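Local coordinates for GH5 (Bacteroidetes bacterium AC2a, PDB 4YHE), which probably cleaves beta-1,4-glucosidic linkages in cellulose as a family 5 glycoside hydrolase linked with a polysaccharide utilization locus, at residues N187-R198 with N224-R235. Residues are numbered along the deposited sequence; the frame is centred on the assembly and turned at random.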
loop_
_atom_site.group_PDB
_atom_site.type_symbol
_atom_site.label_atom_id
_atom_site.label_comp_id
_atom_site.label_asym_id
_atom_site.label_seq_id
_atom_site.Cartn_x
_atom_site.Cartn_y
_atom_site.Cartn_z
ATOM N N ASN A 187 13.900 1.763 -10.824
ATOM C CA ASN A 187 14.198 0.373 -11.109
ATOM C C ASN A 187 15.491 -0.099 -10.485
ATOM O O ASN A 187 15.520 -1.157 -9.903
ATOM C CB ASN A 187 14.156 0.083 -12.604
ATOM C CG ASN A 187 12.737 0.014 -13.142
ATOM O OD1 ASN A 187 11.801 -0.444 -12.474
ATOM N ND2 ASN A 187 12.568 0.471 -14.343
ATOM N N GLU A 188 16.543 0.715 -10.548
ATOM C CA GLU A 188 17.785 0.412 -9.863
ATOM C C GLU A 188 17.621 0.293 -8.327
ATOM O O GLU A 188 18.234 -0.583 -7.689
ATOM C CB GLU A 188 18.825 1.494 -10.145
ATOM C CG GLU A 188 19.219 1.598 -11.606
ATOM C CD GLU A 188 20.098 2.812 -11.885
ATOM O OE1 GLU A 188 20.579 3.444 -10.939
ATOM O OE2 GLU A 188 20.287 3.143 -13.058
ATOM N N TRP A 189 16.844 1.199 -7.742
ATOM C CA TRP A 189 16.607 1.168 -6.300
ATOM C C TRP A 189 15.923 -0.137 -5.916
ATOM O O TRP A 189 16.290 -0.762 -4.938
ATOM C CB TRP A 189 15.753 2.335 -5.863
ATOM C CG TRP A 189 16.487 3.678 -5.830
ATOM C CD1 TRP A 189 17.766 3.944 -6.238
ATOM C CD2 TRP A 189 15.933 4.918 -5.400
ATOM N NE1 TRP A 189 18.052 5.271 -6.045
ATOM C CE2 TRP A 189 16.943 5.905 -5.552
ATOM C CE3 TRP A 189 14.676 5.303 -4.905
ATOM C CZ2 TRP A 189 16.742 7.230 -5.201
ATOM C CZ3 TRP A 189 14.458 6.641 -4.585
ATOM C CH2 TRP A 189 15.515 7.595 -4.716
ATOM N N ASN A 190 14.917 -0.550 -6.666
ATOM C CA ASN A 190 14.244 -1.815 -6.338
ATOM C C ASN A 190 15.210 -2.993 -6.447
ATOM O O ASN A 190 15.160 -3.915 -5.620
ATOM C CB ASN A 190 13.006 -2.087 -7.194
ATOM C CG ASN A 190 11.760 -1.322 -6.731
ATOM O OD1 ASN A 190 11.583 -0.995 -5.548
ATOM N ND2 ASN A 190 10.889 -1.019 -7.689
ATOM N N GLN A 191 16.098 -2.974 -7.451
ATOM C CA GLN A 191 17.089 -4.056 -7.585
ATOM C C GLN A 191 17.994 -4.130 -6.350
ATOM O O GLN A 191 18.217 -5.205 -5.791
ATOM C CB GLN A 191 17.936 -3.867 -8.843
ATOM C CG GLN A 191 18.903 -5.001 -9.152
ATOM C CD GLN A 191 18.193 -6.284 -9.472
ATOM O OE1 GLN A 191 17.523 -6.387 -10.492
ATOM N NE2 GLN A 191 18.328 -7.271 -8.607
ATOM N N VAL A 192 18.501 -2.977 -5.943
ATOM C CA VAL A 192 19.355 -2.862 -4.762
ATOM C C VAL A 192 18.650 -3.354 -3.476
ATOM O O VAL A 192 19.248 -4.075 -2.683
ATOM C CB VAL A 192 19.865 -1.413 -4.655
ATOM C CG1 VAL A 192 20.312 -1.047 -3.251
ATOM C CG2 VAL A 192 21.013 -1.214 -5.657
ATOM N N CYS A 193 17.365 -3.030 -3.315
ATOM C CA CYS A 193 16.612 -3.495 -2.153
ATOM C C CYS A 193 16.463 -5.009 -2.166
ATOM O O CYS A 193 16.706 -5.651 -1.148
ATOM C CB CYS A 193 15.243 -2.791 -2.037
ATOM S SG CYS A 193 15.408 -1.018 -1.723
ATOM N N VAL A 194 16.069 -5.571 -3.313
ATOM C CA VAL A 194 15.940 -7.017 -3.457
ATOM C C VAL A 194 17.305 -7.713 -3.161
ATOM O O VAL A 194 17.357 -8.677 -2.406
ATOM C CB VAL A 194 15.419 -7.398 -4.868
ATOM C CG1 VAL A 194 15.494 -8.902 -5.098
ATOM C CG2 VAL A 194 13.985 -6.913 -5.057
ATOM N N ASP A 195 18.387 -7.195 -3.723
ATOM C CA ASP A 195 19.713 -7.756 -3.496
ATOM C C ASP A 195 19.988 -7.830 -1.975
ATOM O O ASP A 195 20.322 -8.892 -1.438
ATOM C CB ASP A 195 20.791 -6.898 -4.176
ATOM C CG ASP A 195 20.776 -6.999 -5.721
ATOM O OD1 ASP A 195 20.079 -7.863 -6.319
ATOM O OD2 ASP A 195 21.472 -6.171 -6.324
ATOM N N ALA A 196 19.809 -6.699 -1.296
ATOM C CA ALA A 196 20.018 -6.589 0.162
ATOM C C ALA A 196 19.189 -7.592 0.969
ATOM O O ALA A 196 19.710 -8.259 1.877
ATOM C CB ALA A 196 19.731 -5.177 0.635
ATOM N N ILE A 197 17.918 -7.705 0.637
ATOM C CA ILE A 197 17.022 -8.617 1.331
ATOM C C ILE A 197 17.487 -10.065 1.176
ATOM O O ILE A 197 17.575 -10.828 2.158
ATOM C CB ILE A 197 15.573 -8.424 0.864
ATOM C CG1 ILE A 197 15.085 -7.033 1.325
ATOM C CG2 ILE A 197 14.661 -9.512 1.413
ATOM C CD1 ILE A 197 13.817 -6.519 0.642
ATOM N N ARG A 198 17.817 -10.430 -0.053
ATOM C CA ARG A 198 18.309 -11.774 -0.346
ATOM C C ARG A 198 19.635 -12.036 0.349
ATOM O O ARG A 198 19.840 -13.146 0.793
ATOM C CB ARG A 198 18.443 -12.001 -1.853
ATOM C CG ARG A 198 17.129 -11.895 -2.616
ATOM C CD ARG A 198 16.036 -12.798 -2.085
ATOM N NE ARG A 198 14.816 -12.696 -2.885
ATOM C CZ ARG A 198 13.578 -12.925 -2.444
ATOM N NH1 ARG A 198 13.340 -13.232 -1.172
ATOM N NH2 ARG A 198 12.551 -12.803 -3.274
ATOM N N ASN A 224 6.430 1.019 -17.080
ATOM C CA ASN A 224 7.856 1.226 -16.813
ATOM C C ASN A 224 8.547 0.353 -15.775
ATOM O O ASN A 224 9.804 0.304 -15.757
ATOM C CB ASN A 224 8.095 2.704 -16.458
ATOM C CG ASN A 224 7.564 3.621 -17.528
ATOM O OD1 ASN A 224 8.172 3.740 -18.589
ATOM N ND2 ASN A 224 6.395 4.208 -17.295
ATOM N N LEU A 225 7.794 -0.315 -14.897
ATOM C CA LEU A 225 8.435 -1.116 -13.875
ATOM C C LEU A 225 9.167 -2.283 -14.513
ATOM O O LEU A 225 8.626 -2.979 -15.382
ATOM C CB LEU A 225 7.421 -1.678 -12.863
ATOM C CG LEU A 225 7.981 -2.691 -11.842
ATOM C CD1 LEU A 225 7.280 -2.500 -10.511
ATOM C CD2 LEU A 225 7.816 -4.130 -12.318
ATOM N N VAL A 226 10.390 -2.479 -14.056
ATOM C CA VAL A 226 11.190 -3.648 -14.355
ATOM C C VAL A 226 11.299 -4.474 -13.090
ATOM O O VAL A 226 11.793 -4.004 -12.072
ATOM C CB VAL A 226 12.572 -3.257 -14.899
ATOM C CG1 VAL A 226 13.483 -4.484 -15.075
ATOM C CG2 VAL A 226 12.385 -2.614 -16.250
ATOM N N LEU A 227 10.773 -5.696 -13.141
ATOM C CA LEU A 227 10.931 -6.624 -12.015
ATOM C C LEU A 227 12.395 -6.946 -11.778
ATOM O O LEU A 227 13.069 -7.401 -12.692
ATOM C CB LEU A 227 10.180 -7.919 -12.283
ATOM C CG LEU A 227 8.687 -7.761 -12.348
ATOM C CD1 LEU A 227 8.096 -8.967 -13.047
ATOM C CD2 LEU A 227 8.112 -7.627 -10.933
ATOM N N PRO A 228 12.910 -6.725 -10.555
ATOM C CA PRO A 228 14.336 -7.015 -10.351
ATOM C C PRO A 228 14.740 -8.456 -10.674
ATOM O O PRO A 228 13.933 -9.375 -10.563
ATOM C CB PRO A 228 14.542 -6.730 -8.849
ATOM C CG PRO A 228 13.551 -5.629 -8.568
ATOM C CD PRO A 228 12.345 -5.967 -9.420
ATOM N N GLU A 229 15.980 -8.623 -11.089
ATOM C CA GLU A 229 16.582 -9.961 -11.193
ATOM C C GLU A 229 16.717 -10.537 -9.789
ATOM O O GLU A 229 17.238 -9.865 -8.913
ATOM C CB GLU A 229 17.952 -9.859 -11.848
ATOM C CG GLU A 229 17.894 -9.480 -13.309
ATOM C CD GLU A 229 17.198 -10.542 -14.153
ATOM O OE1 GLU A 229 17.714 -11.678 -14.229
ATOM O OE2 GLU A 229 16.128 -10.259 -14.735
ATOM N N ASP A 230 16.209 -11.751 -9.579
ATOM C CA ASP A 230 16.120 -12.325 -8.250
ATOM C C ASP A 230 16.938 -13.623 -8.213
ATOM O O ASP A 230 17.206 -14.213 -9.260
ATOM C CB ASP A 230 14.656 -12.612 -7.884
ATOM C CG ASP A 230 14.412 -12.635 -6.363
ATOM O OD1 ASP A 230 15.392 -12.542 -5.572
ATOM O OD2 ASP A 230 13.235 -12.753 -5.970
ATOM N N VAL A 231 17.292 -14.058 -7.005
ATOM C CA VAL A 231 18.084 -15.283 -6.789
ATOM C C VAL A 231 17.216 -16.522 -6.731
ATOM O O VAL A 231 17.724 -17.649 -6.701
ATOM C CB VAL A 231 18.921 -15.218 -5.494
ATOM C CG1 VAL A 231 19.795 -13.974 -5.484
ATOM C CG2 VAL A 231 18.041 -15.296 -4.255
ATOM N N VAL A 232 15.921 -16.316 -6.662
ATOM C CA VAL A 232 14.939 -17.397 -6.689
ATOM C C VAL A 232 13.788 -16.953 -7.551
ATOM O O VAL A 232 13.622 -15.749 -7.768
ATOM C CB VAL A 232 14.371 -17.723 -5.306
ATOM C CG1 VAL A 232 15.399 -18.480 -4.484
ATOM C CG2 VAL A 232 13.940 -16.447 -4.583
ATOM N N PRO A 233 13.011 -17.915 -8.067
ATOM C CA PRO A 233 11.911 -17.609 -8.948
ATOM C C PRO A 233 10.587 -17.420 -8.205
ATOM O O PRO A 233 10.358 -18.000 -7.151
ATOM C CB PRO A 233 11.846 -18.859 -9.858
ATOM C CG PRO A 233 12.225 -19.970 -8.946
ATOM C CD PRO A 233 13.306 -19.368 -8.062
ATOM N N ASN A 234 9.733 -16.587 -8.777
ATOM C CA ASN A 234 8.371 -16.432 -8.341
ATOM C C ASN A 234 8.183 -15.955 -6.906
ATOM O O ASN A 234 7.238 -16.349 -6.249
ATOM C CB ASN A 234 7.599 -17.731 -8.583
ATOM C CG ASN A 234 7.848 -18.286 -9.951
ATOM O OD1 ASN A 234 8.536 -19.305 -10.112
ATOM N ND2 ASN A 234 7.322 -17.616 -10.950
ATOM N N ARG A 235 9.073 -15.081 -6.451
ATOM C CA ARG A 235 8.982 -14.502 -5.113
ATOM C C ARG A 235 8.892 -12.958 -5.118
ATOM O O ARG A 235 9.118 -12.315 -4.085
ATOM C CB ARG A 235 10.164 -14.980 -4.253
ATOM C CG ARG A 235 10.152 -16.484 -4.005
ATOM C CD ARG A 235 9.048 -16.886 -3.039
ATOM N NE ARG A 235 8.736 -18.314 -3.083
ATOM C CZ ARG A 235 8.184 -19.009 -2.090
ATOM N NH1 ARG A 235 7.900 -18.440 -0.932
ATOM N NH2 ARG A 235 7.944 -20.314 -2.249
HETATM O O HOH W 1 14.579 -3.428 -11.242
HETATM O O HOH W 2 11.524 -2.015 -10.217
HETATM O O HOH W 3 18.789 -10.354 -6.448
#
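Asp230 OD1 is gripped by two donors, Arg198 NE across the contact at 2.8 Å and the backbone N of Val231 beside it, the latter coming from above the carboxylate plane. In this beta/alpha (TIM) barrel the Arg198-Asp230 salt bridge ties helix 181-199 to the loop that runs from helix 218-224 into strand 236-242, and it illustrates how an irregular segment can be fastened along a helix by side chains one or two turns apart. Arg198 meets the carboxylate side-on: NH2 reaches Asp230 OD2, also at 2.8 Å, both oxygens offer their syn lone pairs, and the two planes lie only 13° apart. The arginine chain bends at chi2 (-54°), with CG and CD passing alongside Val231 CG2 on the way to the carboxylate, while Val232 CG2 lies over one guanidinium face, offset toward its rim, and NH1 bonds to the carbonyl oxygens of Asn204 and Arg207. With a leucine in place of Arg198, Asp230 would probably be left without its charged mate and those two carbonyls without this donor. Midway along the segment, the Gln191 amide reads the backbone of Glu229: OE1 accepts from its N at 2.8 Å, and NE2 donates to its O on a lone pair. NE2 also donates to Asp195 OD1, one turn on; together the three bonds probably fix which way round the amide sits. A water joins that same carboxylate oxygen to Glu229 O. Just before Glu229, Pro228 makes an apolar contact, its CG 3.8 Å from Val194 CG2, and both side chains also touch Leu236 of the following barrel strand. One turn before Gln191, Asn187 bonds to the backbone on both sides of Leu225, its ND2 pointing almost straight at Asn224 O (3.1 Å) and its OD1 taking Val226 N at 2.9 Å from well above the carbonyl plane.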